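Local coordinates for D-hydantoinase (Ralstonia pickettii, PDB 1NFG), which probably catalyses the stereospecific hydrolysis of the cyclic amide bond of D-hydantoin derivatives, using two zinc ions in each subunit, at residues His314-Lys320 against Asn408-Tyr412; Met345-Gln349 against His418-Pro424. All blocks are in the same frame, centred on the assembly; numbering follows the deposited sequence.

Interaction 1: His314-Lys320 against Asn408-Tyr412; sequences HCSWLFK and NAMDY
Asp411 grips the backbone at Phe319 and Lys320 with both carboxylate oxygens. The backbone N of Phe319 donates to Asp411 OD1 at 2.8 Å, a fairly straight bond (156°) on the syn lone pair. The next amide, Lys320 N, reaches Asp411 OD2 at 3.0 Å from the syn side, somewhat out of the carboxylate plane. Two successive N-H groups thus fix the rotation of the carboxylate and probably help to offset its negative charge. Asp411 gets there because CG sits between its own backbone N and carbonyl carbon (chi1 58°), which swings the acid toward these amides. The CB of Phe319 rests 3.7 Å from Tyr412 CD1, while its ring leads off to a cation-pi contact with Lys282.

Further in, the bent chain of Met410 packs along the backbone of Ser316 and Trp317, with Met410 SD 3.5 Å from Ser316 CA. Segment 314-320 belongs to the loop that leaves the last strand of the amidohydrolase TIM barrel and directly follows the zinc ligand Asp313 in sequence. The Trp317 side chain lies about 6 Å from that of Asn335, which by similarity binds substrate.

Near the start of the loop the two segments meet more loosely, His314 CE1 standing 4.1 Å from Asn408 ND2. There Asp71 OD2 links the two, hydrogen-bonded to both Asn408 ND2 and His314 NE2. The other margin faces solvent: Leu318 is partly exposed, its CD2 3.4 Å from Asp411 OD1, and the extended chain of Lys320 leads away from the contact, on its exposed side.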
ATOM      1  N   HIS A 314     -10.015  28.466 -12.450  1.00 22.91           N
ATOM      2  CA  HIS A 314     -10.173  29.388 -13.569  1.00 23.76           C
ATOM      3  C   HIS A 314      -9.135  30.513 -13.626  1.00 24.19           C
ATOM      4  O   HIS A 314      -8.956  31.275 -12.666  1.00 22.25           O
ATOM      5  CB  HIS A 314     -11.579  30.008 -13.533  1.00 22.97           C
ATOM      6  CG  HIS A 314     -11.848  30.963 -14.654  1.00 22.95           C
ATOM      7  ND1 HIS A 314     -12.194  30.544 -15.921  1.00 23.90           N
ATOM      8  CD2 HIS A 314     -11.785  32.315 -14.709  1.00 21.58           C
ATOM      9  CE1 HIS A 314     -12.332  31.597 -16.709  1.00 22.94           C
ATOM     10  NE2 HIS A 314     -12.088  32.684 -15.997  1.00 21.62           N
ATOM     11  N   CYS A 315      -8.464  30.598 -14.770  1.00 24.39           N
ATOM     12  CA  CYS A 315      -7.460  31.620 -15.030  1.00 27.28           C
ATOM     13  C   CYS A 315      -7.732  32.194 -16.416  1.00 28.53           C
ATOM     14  O   CYS A 315      -8.427  31.578 -17.227  1.00 28.39           O
ATOM     15  CB  CYS A 315      -6.052  31.026 -14.990  1.00 26.98           C
ATOM     16  SG  CYS A 315      -5.506  30.569 -13.342  1.00 29.19           S
ATOM     17  N   SER A 316      -7.183  33.369 -16.694  1.00 29.65           N
ATOM     18  CA  SER A 316      -7.407  33.991 -17.986  1.00 31.83           C
ATOM     19  C   SER A 316      -6.154  34.614 -18.582  1.00 32.66           C
ATOM     20  O   SER A 316      -5.889  35.801 -18.399  1.00 34.66           O
ATOM     21  CB  SER A 316      -8.516  35.042 -17.862  1.00 31.81           C
ATOM     22  OG  SER A 316      -8.408  35.749 -16.634  1.00 33.60           O
ATOM     23  N   TRP A 317      -5.377  33.804 -19.291  1.00 32.32           N
ATOM     24  CA  TRP A 317      -4.172  34.293 -19.938  1.00 32.74           C
ATOM     25  C   TRP A 317      -4.389  34.152 -21.438  1.00 33.93           C
ATOM     26  O   TRP A 317      -4.338  33.048 -21.979  1.00 34.84           O
ATOM     27  CB  TRP A 317      -2.957  33.478 -19.505  1.00 31.63           C
ATOM     28  CG  TRP A 317      -2.695  33.529 -18.038  1.00 32.20           C
ATOM     29  CD1 TRP A 317      -2.598  32.464 -17.189  1.00 32.97           C
ATOM     30  CD2 TRP A 317      -2.498  34.701 -17.237  1.00 32.06           C
ATOM     31  NE1 TRP A 317      -2.356  32.898 -15.909  1.00 33.69           N
ATOM     32  CE2 TRP A 317      -2.289  34.267 -15.908  1.00 33.15           C
ATOM     33  CE3 TRP A 317      -2.478  36.073 -17.511  1.00 32.37           C
ATOM     34  CZ2 TRP A 317      -2.063  35.158 -14.850  1.00 33.00           C
ATOM     35  CZ3 TRP A 317      -2.252  36.963 -16.459  1.00 32.72           C
ATOM     36  CH2 TRP A 317      -2.048  36.499 -15.145  1.00 33.19           C
ATOM     37  N   LEU A 318      -4.655  35.272 -22.098  1.00 34.15           N
ATOM     38  CA  LEU A 318      -4.892  35.278 -23.532  1.00 34.48           C
ATOM     39  C   LEU A 318      -3.879  34.413 -24.245  1.00 35.04           C
ATOM     40  O   LEU A 318      -2.683  34.471 -23.956  1.00 35.09           O
ATOM     41  CB  LEU A 318      -4.808  36.700 -24.085  1.00 34.70           C
ATOM     42  CG  LEU A 318      -5.822  37.722 -23.582  1.00 35.09           C
ATOM     43  CD1 LEU A 318      -5.501  39.067 -24.208  1.00 34.77           C
ATOM     44  CD2 LEU A 318      -7.239  37.283 -23.936  1.00 33.80           C
ATOM     45  N   PHE A 319      -4.358  33.599 -25.175  1.00 35.55           N
ATOM     46  CA  PHE A 319      -3.460  32.750 -25.923  1.00 36.69           C
ATOM     47  C   PHE A 319      -2.510  33.658 -26.686  1.00 39.01           C
ATOM     48  O   PHE A 319      -1.313  33.381 -26.780  1.00 39.36           O
ATOM     49  CB  PHE A 319      -4.229  31.873 -26.905  1.00 34.29           C
ATOM     50  CG  PHE A 319      -3.345  31.045 -27.783  1.00 32.58           C
ATOM     51  CD1 PHE A 319      -2.390  30.196 -27.226  1.00 32.43           C
ATOM     52  CD2 PHE A 319      -3.455  31.115 -29.166  1.00 31.13           C
ATOM     53  CE1 PHE A 319      -1.557  29.430 -28.036  1.00 32.25           C
ATOM     54  CE2 PHE A 319      -2.627  30.353 -29.986  1.00 31.58           C
ATOM     55  CZ  PHE A 319      -1.675  29.507 -29.421  1.00 32.30           C
ATOM     56  N   LYS A 320      -3.051  34.749 -27.223  1.00 41.61           N
ATOM     57  CA  LYS A 320      -2.239  35.693 -27.973  1.00 44.01           C
ATOM     58  C   LYS A 320      -1.524  36.675 -27.048  1.00 44.94           C
ATOM     59  O   LYS A 320      -0.297  36.679 -26.947  1.00 47.06           O
ATOM     60  CB  LYS A 320      -3.096  36.460 -28.970  1.00 44.93           C
ATOM     61  CG  LYS A 320      -2.255  37.242 -29.953  1.00 50.24           C
ATOM     62  CD  LYS A 320      -3.088  37.911 -31.030  1.00 53.88           C
ATOM     63  CE  LYS A 320      -2.199  38.648 -32.028  1.00 55.10           C
ATOM     64  NZ  LYS A 320      -3.004  39.282 -33.114  1.00 57.03           N
ATOM     65  N   ASN A 408     -16.989  35.159 -21.439  1.00 32.84           N
ATOM     66  CA  ASN A 408     -15.944  35.847 -20.685  1.00 32.07           C
ATOM     67  C   ASN A 408     -15.051  36.638 -21.648  1.00 31.99           C
ATOM     68  O   ASN A 408     -15.388  36.793 -22.825  1.00 32.58           O
ATOM     69  CB  ASN A 408     -15.129  34.842 -19.858  1.00 31.76           C
ATOM     70  CG  ASN A 408     -14.137  34.055 -20.690  1.00 30.58           C
ATOM     71  OD1 ASN A 408     -14.402  33.710 -21.845  1.00 29.00           O
ATOM     72  ND2 ASN A 408     -12.991  33.752 -20.099  1.00 29.08           N
ATOM     73  N   ALA A 409     -13.922  37.138 -21.159  1.00 31.18           N
ATOM     74  CA  ALA A 409     -13.034  37.938 -21.997  1.00 31.85           C
ATOM     75  C   ALA A 409     -11.835  37.200 -22.611  1.00 33.31           C
ATOM     76  O   ALA A 409     -10.900  37.844 -23.098  1.00 34.44           O
ATOM     77  CB  ALA A 409     -12.546  39.143 -21.202  1.00 29.26           C
ATOM     78  N   MET A 410     -11.862  35.868 -22.610  1.00 33.32           N
ATOM     79  CA  MET A 410     -10.758  35.078 -23.159  1.00 33.30           C
ATOM     80  C   MET A 410     -10.809  34.864 -24.665  1.00 33.62           C
ATOM     81  O   MET A 410     -11.862  35.003 -25.286  1.00 34.14           O
ATOM     82  CB  MET A 410     -10.687  33.720 -22.463  1.00 33.88           C
ATOM     83  CG  MET A 410      -9.967  33.765 -21.132  1.00 35.67           C
ATOM     84  SD  MET A 410      -8.246  34.251 -21.342  1.00 35.62           S
ATOM     85  CE  MET A 410      -7.522  32.697 -21.830  1.00 36.39           C
ATOM     86  N   ASP A 411      -9.662  34.520 -25.248  1.00 34.14           N
ATOM     87  CA  ASP A 411      -9.582  34.286 -26.687  1.00 34.41           C
ATOM     88  C   ASP A 411      -9.616  32.808 -27.072  1.00 33.77           C
ATOM     89  O   ASP A 411      -9.373  32.454 -28.226  1.00 33.08           O
ATOM     90  CB  ASP A 411      -8.337  34.966 -27.271  1.00 36.24           C
ATOM     91  CG  ASP A 411      -7.047  34.499 -26.622  1.00 39.77           C
ATOM     92  OD1 ASP A 411      -7.052  34.224 -25.401  1.00 40.75           O
ATOM     93  OD2 ASP A 411      -6.021  34.429 -27.337  1.00 40.58           O
ATOM     94  N   TYR A 412      -9.922  31.947 -26.104  1.00 33.45           N
ATOM     95  CA  TYR A 412     -10.031  30.512 -26.359  1.00 32.93           C
ATOM     96  C   TYR A 412     -10.681  29.777 -25.191  1.00 32.48           C
ATOM     97  O   TYR A 412     -10.798  30.313 -24.085  1.00 32.36           O
ATOM     98  CB  TYR A 412      -8.658  29.883 -26.654  1.00 32.03           C
ATOM     99  CG  TYR A 412      -7.806  29.593 -25.435  1.00 31.76           C
ATOM    100  CD1 TYR A 412      -7.008  30.583 -24.860  1.00 32.81           C
ATOM    101  CD2 TYR A 412      -7.800  28.325 -24.853  1.00 32.22           C
ATOM    102  CE1 TYR A 412      -6.221  30.315 -23.732  1.00 32.45           C
ATOM    103  CE2 TYR A 412      -7.022  28.046 -23.726  1.00 32.42           C
ATOM    104  CZ  TYR A 412      -6.235  29.043 -23.172  1.00 33.34           C
ATOM    105  OH  TYR A 412      -5.467  28.767 -22.059  1.00 32.28           O
TER

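Interaction 2: Met345-Gln349 against His418-Pro424; sequences MMVYQ and HKVKGVP
Lys421 presents its backbone N-H and C=O to the amide of Gln349, which answers with one atom for each. From CB, the Gln349 side chain first passes Val420, its CG standing 4.1 Å from Val420 CG1. A bend at chi2 (-51°) then turns the amide so that it lies between its own helix and the backbone of Lys421, and CD comes to 3.6 Å from Val420 CB, the two side chains crossing at about a right angle. At the tip, OE1 accepts from Lys421 N at 2.9 Å (160°), the donor coming in well to the side of the C=O direction. NE2 donates twice: to Lys421 O at 3.0 Å, which it meets from above the carbonyl plane, and to Met345 O, one turn back in its own helix and nearly in the amide plane. Three bonds therefore hold the amide and settle which end is which.

Lys421 O has a second neighbour in the ring edge of Tyr348, with CE2 3.3 Å from it. That ring also lies close to Gly422, whose lack of a side chain leaves room for it; the backbone there has a positive phi as the chain turns the corner at 421. Beyond the corner Met345 carries the apolar contact, its CG 3.5 Å from Pro424 CD and its sulfur beside Val423 CG2. Met346 SD approaches the His418 ring obliquely, 5.0 Å from its centroid.

The helix segment 345-349 runs roughly antiparallel to strand 422-424, the axes of these short pieces 8.4 Å apart at closest and 153° from one another. The strand pairs with 390-400, whose Trp393 meets Met345, Tyr348 and Pro424, while helix 358-372 packs against the helix through Val347 and Tyr348.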
ATOM      1  N   MET A 345     -21.298  21.895 -17.227  1.00 24.01           N
ATOM      2  CA  MET A 345     -21.575  21.081 -18.403  1.00 25.26           C
ATOM      3  C   MET A 345     -20.598  19.926 -18.528  1.00 25.60           C
ATOM      4  O   MET A 345     -21.002  18.785 -18.754  1.00 27.19           O
ATOM      5  CB  MET A 345     -21.533  21.924 -19.677  1.00 25.57           C
ATOM      6  CG  MET A 345     -22.747  22.824 -19.866  1.00 26.60           C
ATOM      7  SD  MET A 345     -22.686  23.714 -21.434  1.00 28.22           S
ATOM      8  CE  MET A 345     -21.437  24.960 -21.050  1.00 27.60           C
ATOM      9  N   MET A 346     -19.312  20.224 -18.372  1.00 25.92           N
ATOM     10  CA  MET A 346     -18.268  19.212 -18.469  1.00 24.51           C
ATOM     11  C   MET A 346     -18.408  18.116 -17.410  1.00 24.30           C
ATOM     12  O   MET A 346     -18.320  16.930 -17.719  1.00 25.40           O
ATOM     13  CB  MET A 346     -16.897  19.876 -18.363  1.00 24.02           C
ATOM     14  CG  MET A 346     -16.552  20.741 -19.555  1.00 24.23           C
ATOM     15  SD  MET A 346     -16.469  19.776 -21.080  1.00 27.47           S
ATOM     16  CE  MET A 346     -18.025  20.042 -21.671  1.00 28.96           C
ATOM     17  N   VAL A 347     -18.625  18.504 -16.161  1.00 23.18           N
ATOM     18  CA  VAL A 347     -18.782  17.522 -15.102  1.00 23.04           C
ATOM     19  C   VAL A 347     -20.056  16.720 -15.345  1.00 26.02           C
ATOM     20  O   VAL A 347     -20.091  15.507 -15.112  1.00 26.45           O
ATOM     21  CB  VAL A 347     -18.857  18.198 -13.714  1.00 22.04           C
ATOM     22  CG1 VAL A 347     -19.263  17.184 -12.650  1.00 18.78           C
ATOM     23  CG2 VAL A 347     -17.506  18.821 -13.369  1.00 19.69           C
ATOM     24  N   TYR A 348     -21.097  17.401 -15.827  1.00 27.08           N
ATOM     25  CA  TYR A 348     -22.380  16.761 -16.101  1.00 26.64           C
ATOM     26  C   TYR A 348     -22.267  15.648 -17.146  1.00 27.23           C
ATOM     27  O   TYR A 348     -23.032  14.681 -17.115  1.00 28.53           O
ATOM     28  CB  TYR A 348     -23.411  17.791 -16.578  1.00 26.56           C
ATOM     29  CG  TYR A 348     -24.790  17.196 -16.817  1.00 25.40           C
ATOM     30  CD1 TYR A 348     -25.636  16.891 -15.747  1.00 25.31           C
ATOM     31  CD2 TYR A 348     -25.217  16.873 -18.108  1.00 24.09           C
ATOM     32  CE1 TYR A 348     -26.869  16.273 -15.953  1.00 24.71           C
ATOM     33  CE2 TYR A 348     -26.443  16.255 -18.322  1.00 24.60           C
ATOM     34  CZ  TYR A 348     -27.261  15.955 -17.242  1.00 24.70           C
ATOM     35  OH  TYR A 348     -28.452  15.305 -17.447  1.00 26.66           O
ATOM     36  N   GLN A 349     -21.328  15.777 -18.075  1.00 25.84           N
ATOM     37  CA  GLN A 349     -21.179  14.743 -19.090  1.00 26.47           C
ATOM     38  C   GLN A 349     -20.849  13.414 -18.417  1.00 25.79           C
ATOM     39  O   GLN A 349     -21.070  12.347 -18.982  1.00 25.19           O
ATOM     40  CB  GLN A 349     -20.078  15.121 -20.088  1.00 26.30           C
ATOM     41  CG  GLN A 349     -20.339  16.431 -20.803  1.00 27.36           C
ATOM     42  CD  GLN A 349     -21.729  16.488 -21.412  1.00 29.07           C
ATOM     43  OE1 GLN A 349     -22.034  15.768 -22.365  1.00 28.27           O
ATOM     44  NE2 GLN A 349     -22.584  17.345 -20.856  1.00 29.11           N
ATOM     45  N   HIS A 418     -15.620  20.340 -27.843  1.00 36.43           N
ATOM     46  CA  HIS A 418     -16.329  19.267 -27.147  1.00 38.93           C
ATOM     47  C   HIS A 418     -17.839  19.310 -27.346  1.00 38.84           C
ATOM     48  O   HIS A 418     -18.472  20.357 -27.193  1.00 39.16           O
ATOM     49  CB  HIS A 418     -16.033  19.289 -25.640  1.00 41.13           C
ATOM     50  CG  HIS A 418     -14.639  18.870 -25.284  1.00 45.51           C
ATOM     51  ND1 HIS A 418     -14.373  17.886 -24.355  1.00 46.26           N
ATOM     52  CD2 HIS A 418     -13.432  19.324 -25.706  1.00 46.99           C
ATOM     53  CE1 HIS A 418     -13.064  17.755 -24.217  1.00 47.71           C
ATOM     54  NE2 HIS A 418     -12.469  18.616 -25.025  1.00 47.16           N
ATOM     55  N   LYS A 419     -18.410  18.161 -27.695  1.00 38.20           N
ATOM     56  CA  LYS A 419     -19.849  18.054 -27.881  1.00 37.87           C
ATOM     57  C   LYS A 419     -20.421  17.664 -26.529  1.00 36.13           C
ATOM     58  O   LYS A 419     -19.937  16.732 -25.889  1.00 36.53           O
ATOM     59  CB  LYS A 419     -20.184  16.991 -28.932  1.00 39.81           C
ATOM     60  CG  LYS A 419     -19.701  17.351 -30.337  1.00 44.64           C
ATOM     61  CD  LYS A 419     -20.150  16.333 -31.384  1.00 47.73           C
ATOM     62  CE  LYS A 419     -19.527  14.965 -31.140  1.00 50.02           C
ATOM     63  NZ  LYS A 419     -20.029  13.958 -32.115  1.00 51.36           N
ATOM     64  N   VAL A 420     -21.439  18.387 -26.084  1.00 34.64           N
ATOM     65  CA  VAL A 420     -22.042  18.106 -24.791  1.00 33.56           C
ATOM     66  C   VAL A 420     -23.541  17.901 -24.879  1.00 33.43           C
ATOM     67  O   VAL A 420     -24.193  18.378 -25.809  1.00 33.60           O
ATOM     68  CB  VAL A 420     -21.770  19.253 -23.788  1.00 33.21           C
ATOM     69  CG1 VAL A 420     -20.289  19.447 -23.633  1.00 32.52           C
ATOM     70  CG2 VAL A 420     -22.415  20.546 -24.269  1.00 32.11           C
ATOM     71  N   LYS A 421     -24.078  17.183 -23.902  1.00 32.77           N
ATOM     72  CA  LYS A 421     -25.504  16.925 -23.826  1.00 33.33           C
ATOM     73  C   LYS A 421     -25.904  17.352 -22.421  1.00 32.73           C
ATOM     74  O   LYS A 421     -25.464  16.758 -21.434  1.00 33.14           O
ATOM     75  CB  LYS A 421     -25.788  15.438 -24.038  1.00 33.79           C
ATOM     76  CG  LYS A 421     -27.262  15.083 -24.055  1.00 36.00           C
ATOM     77  CD  LYS A 421     -27.447  13.583 -24.186  1.00 38.46           C
ATOM     78  CE  LYS A 421     -28.901  13.179 -24.037  1.00 40.92           C
ATOM     79  NZ  LYS A 421     -29.056  11.698 -24.042  1.00 42.35           N
ATOM     80  N   GLY A 422     -26.724  18.393 -22.334  1.00 31.55           N
ATOM     81  CA  GLY A 422     -27.139  18.904 -21.039  1.00 31.68           C
ATOM     82  C   GLY A 422     -26.545  20.291 -20.890  1.00 31.59           C
ATOM     83  O   GLY A 422     -25.346  20.441 -20.639  1.00 31.57           O
ATOM     84  N   VAL A 423     -27.388  21.307 -21.042  1.00 31.38           N
ATOM     85  CA  VAL A 423     -26.951  22.695 -20.974  1.00 30.29           C
ATOM     86  C   VAL A 423     -27.745  23.556 -19.987  1.00 30.22           C
ATOM     87  O   VAL A 423     -28.944  23.347 -19.794  1.00 30.24           O
ATOM     88  CB  VAL A 423     -27.055  23.329 -22.378  1.00 29.33           C
ATOM     89  CG1 VAL A 423     -26.756  24.812 -22.322  1.00 30.90           C
ATOM     90  CG2 VAL A 423     -26.106  22.626 -23.325  1.00 27.67           C
ATOM     91  N   PRO A 424     -27.076  24.528 -19.335  1.00 30.15           N
ATOM     92  CA  PRO A 424     -27.754  25.417 -18.379  1.00 28.89           C
ATOM     93  C   PRO A 424     -28.612  26.350 -19.231  1.00 28.47           C
ATOM     94  O   PRO A 424     -28.135  26.879 -20.244  1.00 27.73           O
ATOM     95  CB  PRO A 424     -26.603  26.182 -17.721  1.00 28.59           C
ATOM     96  CG  PRO A 424     -25.393  25.346 -17.997  1.00 29.79           C
ATOM     97  CD  PRO A 424     -25.630  24.803 -19.369  1.00 29.24           C
TER

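The centres of interactions 1 and 2 lie 20 Å apart, their nearest atoms about 11 Å, so they do not touch. Along the chain their segments alternate: 314-320, 345-349, 408-412, 418-424. Each contact thus ties the part of the chain that follows barrel strand 310-311 to the part that follows strand 390-400. Interaction 1 joins the loop that follows the zinc ligand Asp313, with the side chain of His314 about 9 Å from a bound zinc ion, to the loop between strands 390-400 and 419-429. Interaction 2 sets helix 343-352 on strand 419-429, well removed from the metal and substrate sites. The two regions therefore meet at two separate places in one subunit, once loop to loop and once helix to strand.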